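Transcriptional regulator, GntR family (Thermotoga maritima, PDB 3SXM) probably acts as a DNA-binding transcription regulator, the present chain being its all-helical FCD domain, a metal-binding domain crystallised here without metal. Local coordinates at residues T14-M17 with M18-C22; L37-K40 with G41-D45; N72-I75 with I76-E80; E120-K123 with E124-N128. The protein carries 3 engineered substitutions. One frame throughout, in Å; residues are numbered along the deposited sequence.

All four contacts lie within the FCD domain, each along a single helix. Contact 1, on helix 5-25, touches both contact 3 and contact 4, which do not touch each other. The centres of contacts 1 and 3 are about 12 Å apart, and Tyr79 OH lies 2.7 Å from Glu19 OE2. The centres of contacts 1 and 4 are about 11 Å apart, with Ile16 and Arg15 packing on Leu126. Contact 2 stands apart, its centre about 20 Å from that of contact 4. Zinc ligands seen in another structure of this protein include His63, His103 and His125. Contact 4 holds His125, Glu19 bonds His63, and Ile43 nears His103. Contacts 1 and 3 also meet the second subunit.

Contact 1 (T14-M17 with M18-C22); sequences TRIM and MEVFC
Arg15 and Glu19 form a salt bridge one turn apart on helix 5-25. The guanidinium grips a single carboxylate oxygen side-on. Arg15 NE lies 2.9 Å and Arg15 NH2 3.1 Å from Glu19 OE2. That oxygen sits at the guanidinium edge, in its plane, and is met on its syn side. The two flat groups are still turned 42° apart, and the NE bond comes in 32° out of the carboxylate plane. Arg15 bends at chi3 (68°), which folds its end over to lie beside Glu19, both side chains pointing the same way. At the backbone, Glu19 N bonds Arg15 O at 2.8 Å.

Two apolar contacts follow the same spacing. Ile16 CG2 lies alongside Val20 CG2 at 4.0 Å. Thr14 CG2 is beside Met18 SD at 4.1 Å. Met17 CE also touches CG of the next residue, Met18, at 3.9 Å. A wider pi-type turn falls at 18-20, and the bond from Phe21 N to Met17 O is weak.

The second shell fixes the carboxylate. Glu19 OE1 bonds His63 ND1. Glu19 OE2 is met by three polar atoms, Arg15 NE, Arg15 NH2 and Tyr79 OH. Since His63 binds zinc in another structure of this protein, Glu19 is probably a second-shell residue that orients it. Helix 51-68 and helix 73-90 pack on the Arg15 and Met18 side, helix 115-135 covers Ile16 and Val20, and Met17 and Phe21 meet the second subunit.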
loop_
_atom_site.group_PDB
_atom_site.type_symbol
_atom_site.label_atom_id
_atom_site.label_comp_id
_atom_site.label_asym_id
_atom_site.label_seq_id
_atom_site.Cartn_x
_atom_site.Cartn_y
_atom_site.Cartn_z
ATOM N N THR A 14 7.930 0.665 0.365
ATOM C CA THR A 14 6.786 1.430 -0.151
ATOM C C THR A 14 6.378 0.949 -1.520
ATOM O O THR A 14 5.170 0.809 -1.824
ATOM C CB THR A 14 7.084 2.946 -0.131
ATOM O OG1 THR A 14 7.393 3.320 1.207
ATOM C CG2 THR A 14 5.919 3.748 -0.630
ATOM N N ARG A 15 7.317 0.639 -2.394
ATOM C CA ARG A 15 7.001 0.079 -3.693
ATOM C C ARG A 15 6.322 -1.265 -3.588
ATOM O O ARG A 15 5.370 -1.537 -4.340
ATOM C CB ARG A 15 8.283 -0.057 -4.548
ATOM C CG ARG A 15 8.877 1.254 -4.969
ATOM C CD ARG A 15 10.080 1.063 -5.910
ATOM N NE ARG A 15 9.669 0.537 -7.174
ATOM C CZ ARG A 15 10.476 0.123 -8.144
ATOM N NH1 ARG A 15 11.786 0.340 -8.062
ATOM N NH2 ARG A 15 9.952 -0.432 -9.221
ATOM N N ILE A 16 6.791 -2.134 -2.685
ATOM C CA ILE A 16 6.174 -3.481 -2.500
ATOM C C ILE A 16 4.721 -3.246 -2.096
ATOM O O ILE A 16 3.789 -3.817 -2.701
ATOM C CB ILE A 16 6.925 -4.322 -1.498
ATOM C CG1 ILE A 16 8.318 -4.746 -2.057
ATOM C CG2 ILE A 16 6.124 -5.552 -1.146
ATOM C CD1 ILE A 16 9.211 -5.358 -1.054
ATOM N N MET A 17 4.509 -2.404 -1.079
ATOM C CA MET A 17 3.143 -2.068 -0.615
ATOM C C MET A 17 2.228 -1.693 -1.779
ATOM O O MET A 17 1.103 -2.247 -1.887
ATOM C CB MET A 17 3.200 -0.979 0.464
ATOM C CG MET A 17 1.815 -0.499 0.943
ATOM S SD MET A 17 1.937 0.827 2.116
ATOM C CE MET A 17 2.503 2.145 1.061
ATOM N N MET A 18 2.624 -0.710 -2.569
ATOM C CA MET A 18 1.739 -0.145 -3.578
ATOM C C MET A 18 1.652 -1.061 -4.802
ATOM O O MET A 18 0.569 -1.333 -5.322
ATOM C CB MET A 18 2.198 1.247 -3.985
ATOM C CG MET A 18 2.214 2.246 -2.830
ATOM S SD MET A 18 2.739 3.891 -3.272
ATOM C CE MET A 18 1.367 4.425 -4.133
ATOM N N GLU A 19 2.791 -1.505 -5.322
ATOM C CA GLU A 19 2.795 -2.274 -6.589
ATOM C C GLU A 19 2.141 -3.631 -6.425
ATOM O O GLU A 19 1.403 -4.082 -7.299
ATOM C CB GLU A 19 4.220 -2.357 -7.153
ATOM C CG GLU A 19 4.851 -1.039 -7.466
ATOM C CD GLU A 19 6.189 -1.216 -8.141
ATOM O OE1 GLU A 19 6.363 -2.305 -8.737
ATOM O OE2 GLU A 19 7.032 -0.296 -8.125
ATOM N N VAL A 20 2.434 -4.334 -5.348
ATOM C CA VAL A 20 1.859 -5.654 -5.114
ATOM C C VAL A 20 0.362 -5.505 -4.882
ATOM O O VAL A 20 -0.421 -6.312 -5.382
ATOM C CB VAL A 20 2.536 -6.396 -3.965
ATOM C CG1 VAL A 20 1.723 -7.645 -3.543
ATOM C CG2 VAL A 20 3.994 -6.756 -4.341
ATOM N N PHE A 21 -0.070 -4.491 -4.113
ATOM C CA PHE A 21 -1.500 -4.287 -3.937
ATOM C C PHE A 21 -2.168 -4.155 -5.298
ATOM O O PHE A 21 -3.241 -4.722 -5.513
ATOM C CB PHE A 21 -1.788 -3.016 -3.102
ATOM C CG PHE A 21 -3.261 -2.763 -2.882
ATOM C CD1 PHE A 21 -3.916 -3.359 -1.831
ATOM C CD2 PHE A 21 -3.989 -1.909 -3.696
ATOM C CE1 PHE A 21 -5.248 -3.099 -1.563
ATOM C CE2 PHE A 21 -5.338 -1.725 -3.479
ATOM C CZ PHE A 21 -5.950 -2.300 -2.422
ATOM N N CYS A 22 -1.626 -3.331 -6.177
ATOM C CA CYS A 22 -2.278 -3.097 -7.477
ATOM C C CYS A 22 -2.224 -4.337 -8.380
ATOM O O CYS A 22 -3.217 -4.695 -9.022
ATOM C CB CYS A 22 -1.704 -1.872 -8.165
ATOM S SG CYS A 22 -2.081 -0.339 -7.302
#

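Contact 2 (L37-K40 with G41-D45); sequences LEIK and GEIDD
Leu37 O accepts from Gly41 N at 2.9 Å, an ordinary helical bond. The Leu37 side chain packs on Ile111 of helix 96-111. Glu38 O takes Glu42 N at 3.1 Å. The two acidic side chains turn to helix 51-68 instead of to each other. Glu38 OE1 makes a salt bridge with Arg61, while the ion pair from Glu42 to Arg61 is long and weak.

Ile39 lies side by side with Ile43, both pointing the same way. Ile39 CG2 is 4.1 Å from Ile43 CD1. Ile43 CG1 also rests 3.6 Å from Ile39 O, because it is turned back beside its own backbone N (chi1 -72°). These two isoleucines are buried and form part of the inward side of helix 34-44, an amphipathic helix at the outside of the all-helical FCD fold. Both pack on Ser58 of helix 51-68, and Ile43 also comes close to His103, a zinc ligand in another structure of this protein.

Lys40 crosses Asp44 obliquely. Its chain leaves the backbone extended and bends only at chi4 (-79°), which brings NZ round to the carboxylate. Lys40 NZ is 3.7 Å from Asp44 OD2, a long salt bridge. The Asp44 carboxyl carbon CG sits 3.3 Å from Lys40 O. With the carboxylate of Asp44 removed, as by an alanine here, the Lys40 ammonium would probably lack this acidic mate and its end would be more mobile. Asp44 also touches Lys104 of helix 96-111. Asp45 follows as the first residue to leave helical geometry.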
loop_
_atom_site.group_PDB
_atom_site.type_symbol
_atom_site.label_atom_id
_atom_site.label_comp_id
_atom_site.label_asym_id
_atom_site.label_seq_id
_atom_site.Cartn_x
_atom_site.Cartn_y
_atom_site.Cartn_z
ATOM N N LEU A 37 1.829 -5.695 -23.288
ATOM C CA LEU A 37 2.407 -6.345 -24.446
ATOM C C LEU A 37 3.407 -5.487 -25.221
ATOM O O LEU A 37 4.405 -6.007 -25.751
ATOM C CB LEU A 37 1.281 -6.800 -25.364
ATOM C CG LEU A 37 0.307 -7.808 -24.773
ATOM C CD1 LEU A 37 -0.713 -8.169 -25.824
ATOM C CD2 LEU A 37 1.045 -9.082 -24.344
ATOM N N GLU A 38 3.164 -4.191 -25.309
ATOM C CA GLU A 38 4.127 -3.291 -25.936
ATOM C C GLU A 38 5.455 -3.309 -25.137
ATOM O O GLU A 38 6.541 -3.289 -25.730
ATOM C CB GLU A 38 3.625 -1.860 -25.937
ATOM C CG GLU A 38 2.528 -1.575 -26.905
ATOM C CD GLU A 38 2.145 -0.109 -26.910
ATOM O OE1 GLU A 38 2.998 0.739 -26.543
ATOM O OE2 GLU A 38 0.996 0.188 -27.296
ATOM N N ILE A 39 5.356 -3.370 -23.833
ATOM C CA ILE A 39 6.552 -3.419 -22.964
ATOM C C ILE A 39 7.246 -4.735 -23.179
ATOM O O ILE A 39 8.444 -4.779 -23.385
ATOM C CB ILE A 39 6.207 -3.256 -21.502
ATOM C CG1 ILE A 39 5.658 -1.832 -21.231
ATOM C CG2 ILE A 39 7.398 -3.558 -20.622
ATOM C CD1 ILE A 39 4.986 -1.695 -19.865
ATOM N N LYS A 40 6.490 -5.829 -23.190
ATOM C CA LYS A 40 7.059 -7.161 -23.461
ATOM C C LYS A 40 7.817 -7.147 -24.789
ATOM O O LYS A 40 8.877 -7.725 -24.877
ATOM C CB LYS A 40 5.948 -8.209 -23.542
ATOM C CG LYS A 40 6.307 -9.658 -23.769
ATOM C CD LYS A 40 5.013 -10.432 -24.098
ATOM C CE LYS A 40 5.165 -11.947 -23.986
ATOM N NZ LYS A 40 5.821 -12.566 -25.133
ATOM N N GLY A 41 7.255 -6.503 -25.816
ATOM C CA GLY A 41 7.844 -6.455 -27.119
ATOM C C GLY A 41 9.177 -5.742 -27.113
ATOM O O GLY A 41 10.128 -6.152 -27.807
ATOM N N GLU A 42 9.217 -4.671 -26.346
ATOM C CA GLU A 42 10.461 -3.881 -26.173
ATOM C C GLU A 42 11.568 -4.758 -25.575
ATOM O O GLU A 42 12.712 -4.757 -26.030
ATOM C CB GLU A 42 10.168 -2.740 -25.211
ATOM C CG GLU A 42 11.191 -1.660 -25.137
ATOM C CD GLU A 42 10.546 -0.387 -24.655
ATOM O OE1 GLU A 42 10.319 -0.280 -23.431
ATOM O OE2 GLU A 42 10.209 0.468 -25.505
ATOM N N ILE A 43 11.208 -5.498 -24.532
ATOM C CA ILE A 43 12.167 -6.335 -23.831
ATOM C C ILE A 43 12.628 -7.461 -24.687
ATOM O O ILE A 43 13.820 -7.788 -24.691
ATOM C CB ILE A 43 11.525 -6.851 -22.512
ATOM C CG1 ILE A 43 11.399 -5.712 -21.501
ATOM C CG2 ILE A 43 12.356 -8.002 -21.938
ATOM C CD1 ILE A 43 10.623 -6.080 -20.245
ATOM N N ASP A 44 11.750 -8.005 -25.497
ATOM C CA ASP A 44 12.075 -9.128 -26.352
ATOM C C ASP A 44 12.823 -8.693 -27.627
ATOM O O ASP A 44 13.460 -9.504 -28.249
ATOM C CB ASP A 44 10.832 -9.901 -26.754
ATOM C CG ASP A 44 10.213 -10.683 -25.624
ATOM O OD1 ASP A 44 10.816 -10.871 -24.592
ATOM O OD2 ASP A 44 9.114 -11.136 -25.821
ATOM N N ASP A 45 12.729 -7.444 -28.000
ATOM C CA ASP A 45 13.397 -6.981 -29.175
ATOM C C ASP A 45 14.669 -6.916 -28.379
ATOM O O ASP A 45 14.962 -5.935 -27.753
ATOM C CB ASP A 45 12.823 -5.645 -29.595
ATOM C CG ASP A 45 13.169 -5.254 -31.017
ATOM O OD1 ASP A 45 13.150 -6.071 -31.940
ATOM O OD2 ASP A 45 13.431 -4.064 -31.177
#

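Contact 3 (N72-I75 with I76-E80); sequences NELI and ISLYE
Asn72 O accepts from Ile76 N at 2.9 Å, starting the first turn of helix 73-90. The bond is nearly straight, 171° at the hydrogen. Glu73 O, Leu74 O and Ile75 O then take the amides of Ser77, Leu78 and Tyr79 in turn. Leu74 O is gripped twice, since Ser77 OG also donates to it at 2.9 Å. The serine hydroxyl reaches it because OG stands between its own backbone N and carbonyl carbon (chi1 77°).

Ile76 CG1 lies 3.2 Å from Asn72 O. Ile76 CD1 is beside the folded-back Glu73 side chain, 3.9 Å from Glu73 OE1. Cutting Ile76 back to an alanine is likely to open a gap beside Asn72 O and take away an apolar neighbour of Arg68 of helix 51-68. Leu74 CD1 meets Leu78 CG at 4.2 Å. The Tyr79 side chain packs on helices 5-25 and 51-68, and its hydroxyl bonds Glu19.

Asn72 ND2 bonds Glu13 and the Glu10 carbonyl of the second subunit. Asn72 OD1 accepts from Ile75 N at 3.0 Å, from above the amide plane. This is a classic asparagine N-cap, here placed at the subunit interface.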
loop_
_atom_site.group_PDB
_atom_site.type_symbol
_atom_site.label_atom_id
_atom_site.label_comp_id
_atom_site.label_asym_id
_atom_site.label_seq_id
_atom_site.Cartn_x
_atom_site.Cartn_y
_atom_site.Cartn_z
ATOM N N ASN A 72 -7.256 4.241 -9.578
ATOM C CA ASN A 72 -7.411 4.980 -8.344
ATOM C C ASN A 72 -6.501 6.200 -8.447
ATOM O O ASN A 72 -5.285 6.062 -8.327
ATOM C CB ASN A 72 -7.061 4.099 -7.147
ATOM C CG ASN A 72 -7.236 4.797 -5.817
ATOM O OD1 ASN A 72 -6.929 5.990 -5.679
ATOM N ND2 ASN A 72 -7.772 4.094 -4.841
ATOM N N GLU A 73 -7.105 7.372 -8.685
ATOM C CA GLU A 73 -6.300 8.552 -8.914
ATOM C C GLU A 73 -5.459 8.935 -7.690
ATOM O O GLU A 73 -4.395 9.532 -7.816
ATOM C CB GLU A 73 -7.107 9.730 -9.446
ATOM C CG GLU A 73 -7.797 9.468 -10.808
ATOM C CD GLU A 73 -6.802 9.176 -11.949
ATOM O OE1 GLU A 73 -5.632 9.621 -11.899
ATOM O OE2 GLU A 73 -7.191 8.476 -12.920
ATOM N N LEU A 74 -5.926 8.630 -6.495
ATOM C CA LEU A 74 -5.125 8.881 -5.307
ATOM C C LEU A 74 -3.896 8.020 -5.241
ATOM O O LEU A 74 -2.812 8.552 -5.011
ATOM C CB LEU A 74 -5.999 8.793 -4.010
ATOM C CG LEU A 74 -5.266 9.037 -2.697
ATOM C CD1 LEU A 74 -4.611 10.399 -2.727
ATOM C CD2 LEU A 74 -6.187 8.931 -1.477
ATOM N N ILE A 75 -4.031 6.734 -5.491
ATOM C CA ILE A 75 -2.875 5.817 -5.526
ATOM C C ILE A 75 -1.915 6.244 -6.609
ATOM O O ILE A 75 -0.703 6.322 -6.368
ATOM C CB ILE A 75 -3.307 4.354 -5.665
ATOM C CG1 ILE A 75 -4.066 3.925 -4.429
ATOM C CG2 ILE A 75 -2.070 3.486 -5.849
ATOM C CD1 ILE A 75 -4.646 2.495 -4.498
ATOM N N ILE A 76 -2.432 6.556 -7.784
ATOM C CA ILE A 76 -1.639 7.032 -8.927
ATOM C C ILE A 76 -0.878 8.276 -8.532
ATOM O O ILE A 76 0.325 8.394 -8.818
ATOM C CB ILE A 76 -2.498 7.232 -10.168
ATOM C CG1 ILE A 76 -3.053 5.876 -10.667
ATOM C CG2 ILE A 76 -1.735 7.931 -11.276
ATOM C CD1 ILE A 76 -4.216 5.971 -11.630
ATOM N N SER A 77 -1.541 9.223 -7.871
ATOM C CA SER A 77 -0.915 10.480 -7.513
ATOM C C SER A 77 0.142 10.273 -6.436
ATOM O O SER A 77 1.196 10.951 -6.477
ATOM C CB SER A 77 -1.985 11.509 -7.066
ATOM O OG SER A 77 -2.462 11.285 -5.772
ATOM N N LEU A 78 -0.048 9.340 -5.512
ATOM C CA LEU A 78 0.955 9.092 -4.466
ATOM C C LEU A 78 2.175 8.457 -5.093
ATOM O O LEU A 78 3.314 8.796 -4.731
ATOM C CB LEU A 78 0.373 8.183 -3.360
ATOM C CG LEU A 78 -0.743 8.829 -2.536
ATOM C CD1 LEU A 78 -1.304 7.782 -1.637
ATOM C CD2 LEU A 78 -0.227 9.977 -1.711
ATOM N N TYR A 79 1.968 7.592 -6.069
ATOM C CA TYR A 79 3.121 6.922 -6.725
ATOM C C TYR A 79 3.885 7.971 -7.528
ATOM O O TYR A 79 5.154 7.986 -7.541
ATOM C CB TYR A 79 2.667 5.791 -7.620
ATOM C CG TYR A 79 3.761 4.830 -8.025
ATOM C CD1 TYR A 79 4.192 3.849 -7.168
ATOM C CD2 TYR A 79 4.301 4.908 -9.279
ATOM C CE1 TYR A 79 5.178 2.914 -7.564
ATOM C CE2 TYR A 79 5.309 3.998 -9.673
ATOM C CZ TYR A 79 5.718 3.050 -8.816
ATOM O OH TYR A 79 6.707 2.173 -9.236
ATOM N N GLU A 80 3.171 8.879 -8.196
ATOM C CA GLU A 80 3.824 9.961 -8.924
ATOM C C GLU A 80 4.640 10.822 -7.978
ATOM O O GLU A 80 5.772 11.275 -8.300
ATOM C CB GLU A 80 2.753 10.784 -9.588
ATOM C CG GLU A 80 2.284 10.228 -10.868
ATOM C CD GLU A 80 3.060 10.782 -12.042
ATOM O OE1 GLU A 80 4.296 10.668 -12.025
ATOM O OE2 GLU A 80 2.439 11.355 -12.966
#

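Contact 4 (E120-K123 with E124-N128); sequences EKLK and EHLKN
The Glu124 carboxylate is engaged at both oxygens, each with a different neighbour. Glu124 OE1 faces Lys121, 3.8 Å from Lys121 NZ, a long salt bridge. A water bridges this pair: it donates to Glu124 OE1 at 2.7 Å and accepts from Lys121 NZ at 3.2 Å. At the other oxygen, a second water donates both to Glu124 OE2 and to Glu120 OE1, each at 2.8 Å. Glu120 OE1 and Glu124 OE2 are 4.4 Å apart, and the shared water probably eases their repulsion. The His125 ring meets His103 and His63, with Leu122 O lying obliquely to it.

Lys121 crosses Glu124 at about a right angle. A bend at chi2 (68°) carries Lys121 CD to 3.6 Å from Glu124 OE1. On the buried side, the Leu122 and Leu126 side chains lie side by side, Leu122 CD1 to Leu126 CD1 3.9 Å, packed against helix 5-25. His125 N bonds Lys121 O at 2.8 Å, which sets the root of the histidine.

Glu102 of helix 96-111 bonds His125 ND1, which probably fixes the turn of the ring. This is consistent with NE2 being the nitrogen offered to zinc, which His125 binds in another structure of this protein.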
loop_
_atom_site.group_PDB
_atom_site.type_symbol
_atom_site.label_atom_id
_atom_site.label_comp_id
_atom_site.label_asym_id
_atom_site.label_seq_id
_atom_site.Cartn_x
_atom_site.Cartn_y
_atom_site.Cartn_z
ATOM N N GLU A 120 4.821 -13.270 -6.675
ATOM C CA GLU A 120 6.112 -13.739 -6.152
ATOM C C GLU A 120 7.270 -13.100 -6.916
ATOM O O GLU A 120 8.243 -12.662 -6.314
ATOM C CB GLU A 120 6.255 -15.263 -6.228
ATOM C CG GLU A 120 5.405 -16.028 -5.254
ATOM C CD GLU A 120 5.532 -17.542 -5.425
ATOM O OE1 GLU A 120 6.401 -18.030 -6.207
ATOM O OE2 GLU A 120 4.765 -18.260 -4.762
ATOM N N LYS A 121 7.177 -13.050 -8.237
ATOM C CA LYS A 121 8.285 -12.518 -9.039
ATOM C C LYS A 121 8.480 -11.014 -8.821
ATOM O O LYS A 121 9.616 -10.537 -8.803
ATOM C CB LYS A 121 8.081 -12.796 -10.540
ATOM C CG LYS A 121 9.295 -12.540 -11.427
ATOM C CD LYS A 121 10.422 -13.594 -11.096
ATOM C CE LYS A 121 11.599 -13.545 -12.000
ATOM N NZ LYS A 121 12.620 -14.526 -11.449
ATOM N N LEU A 122 7.394 -10.270 -8.679
ATOM C CA LEU A 122 7.475 -8.862 -8.406
ATOM C C LEU A 122 8.196 -8.630 -7.050
ATOM O O LEU A 122 9.089 -7.784 -6.952
ATOM C CB LEU A 122 6.075 -8.223 -8.474
ATOM C CG LEU A 122 6.045 -6.743 -8.044
ATOM C CD1 LEU A 122 6.954 -5.890 -8.873
ATOM C CD2 LEU A 122 4.640 -6.165 -8.142
ATOM N N LYS A 123 7.796 -9.356 -6.017
ATOM C CA LYS A 123 8.398 -9.239 -4.677
ATOM C C LYS A 123 9.872 -9.620 -4.780
ATOM O O LYS A 123 10.713 -8.929 -4.236
ATOM C CB LYS A 123 7.708 -10.134 -3.657
ATOM C CG LYS A 123 6.316 -9.645 -3.271
ATOM C CD LYS A 123 5.679 -10.633 -2.304
ATOM C CE LYS A 123 4.317 -10.159 -1.896
ATOM N NZ LYS A 123 3.544 -11.148 -1.067
ATOM N N GLU A 124 10.170 -10.704 -5.467
ATOM C CA GLU A 124 11.567 -11.141 -5.626
ATOM C C GLU A 124 12.387 -10.076 -6.315
ATOM O O GLU A 124 13.524 -9.795 -5.907
ATOM C CB GLU A 124 11.636 -12.448 -6.435
ATOM C CG GLU A 124 11.051 -13.639 -5.717
ATOM C CD GLU A 124 10.839 -14.835 -6.670
ATOM O OE1 GLU A 124 11.316 -14.761 -7.843
ATOM O OE2 GLU A 124 10.204 -15.838 -6.226
ATOM N N HIS A 125 11.840 -9.480 -7.381
ATOM C CA HIS A 125 12.535 -8.449 -8.104
ATOM C C HIS A 125 12.890 -7.284 -7.194
ATOM O O HIS A 125 14.039 -6.793 -7.168
ATOM C CB HIS A 125 11.680 -7.964 -9.276
ATOM C CG HIS A 125 12.134 -6.676 -9.859
ATOM N ND1 HIS A 125 13.280 -6.588 -10.628
ATOM C CD2 HIS A 125 11.674 -5.414 -9.719
ATOM C CE1 HIS A 125 13.473 -5.333 -10.972
ATOM N NE2 HIS A 125 12.523 -4.596 -10.428
ATOM N N LEU A 126 11.913 -6.807 -6.432
ATOM C CA LEU A 126 12.144 -5.643 -5.615
ATOM C C LEU A 126 13.086 -5.962 -4.466
ATOM O O LEU A 126 13.952 -5.118 -4.159
ATOM C CB LEU A 126 10.767 -5.100 -5.127
ATOM C CG LEU A 126 9.892 -4.485 -6.240
ATOM C CD1 LEU A 126 8.489 -4.188 -5.728
ATOM C CD2 LEU A 126 10.533 -3.193 -6.821
ATOM N N LYS A 127 12.975 -7.131 -3.850
ATOM C CA LYS A 127 13.884 -7.522 -2.771
ATOM C C LYS A 127 15.295 -7.735 -3.308
ATOM O O LYS A 127 16.263 -7.449 -2.614
ATOM C CB LYS A 127 13.398 -8.707 -1.969
ATOM C CG LYS A 127 12.075 -8.385 -1.290
ATOM C CD LYS A 127 11.870 -9.042 0.033
ATOM C CE LYS A 127 10.433 -8.852 0.491
ATOM N NZ LYS A 127 10.167 -9.127 1.939
ATOM N N ASN A 128 15.397 -8.212 -4.540
ATOM C CA ASN A 128 16.721 -8.457 -5.158
ATOM C C ASN A 128 17.386 -7.142 -5.469
ATOM O O ASN A 128 18.598 -6.994 -5.185
ATOM C CB ASN A 128 16.571 -9.265 -6.460
ATOM C CG ASN A 128 16.316 -10.762 -6.230
ATOM O OD1 ASN A 128 16.452 -11.283 -5.131
ATOM N ND2 ASN A 128 15.986 -11.458 -7.307
HETATM O O HOH W 1 8.617 -17.459 -7.795
HETATM O O HOH W 2 11.389 -16.854 -9.594
#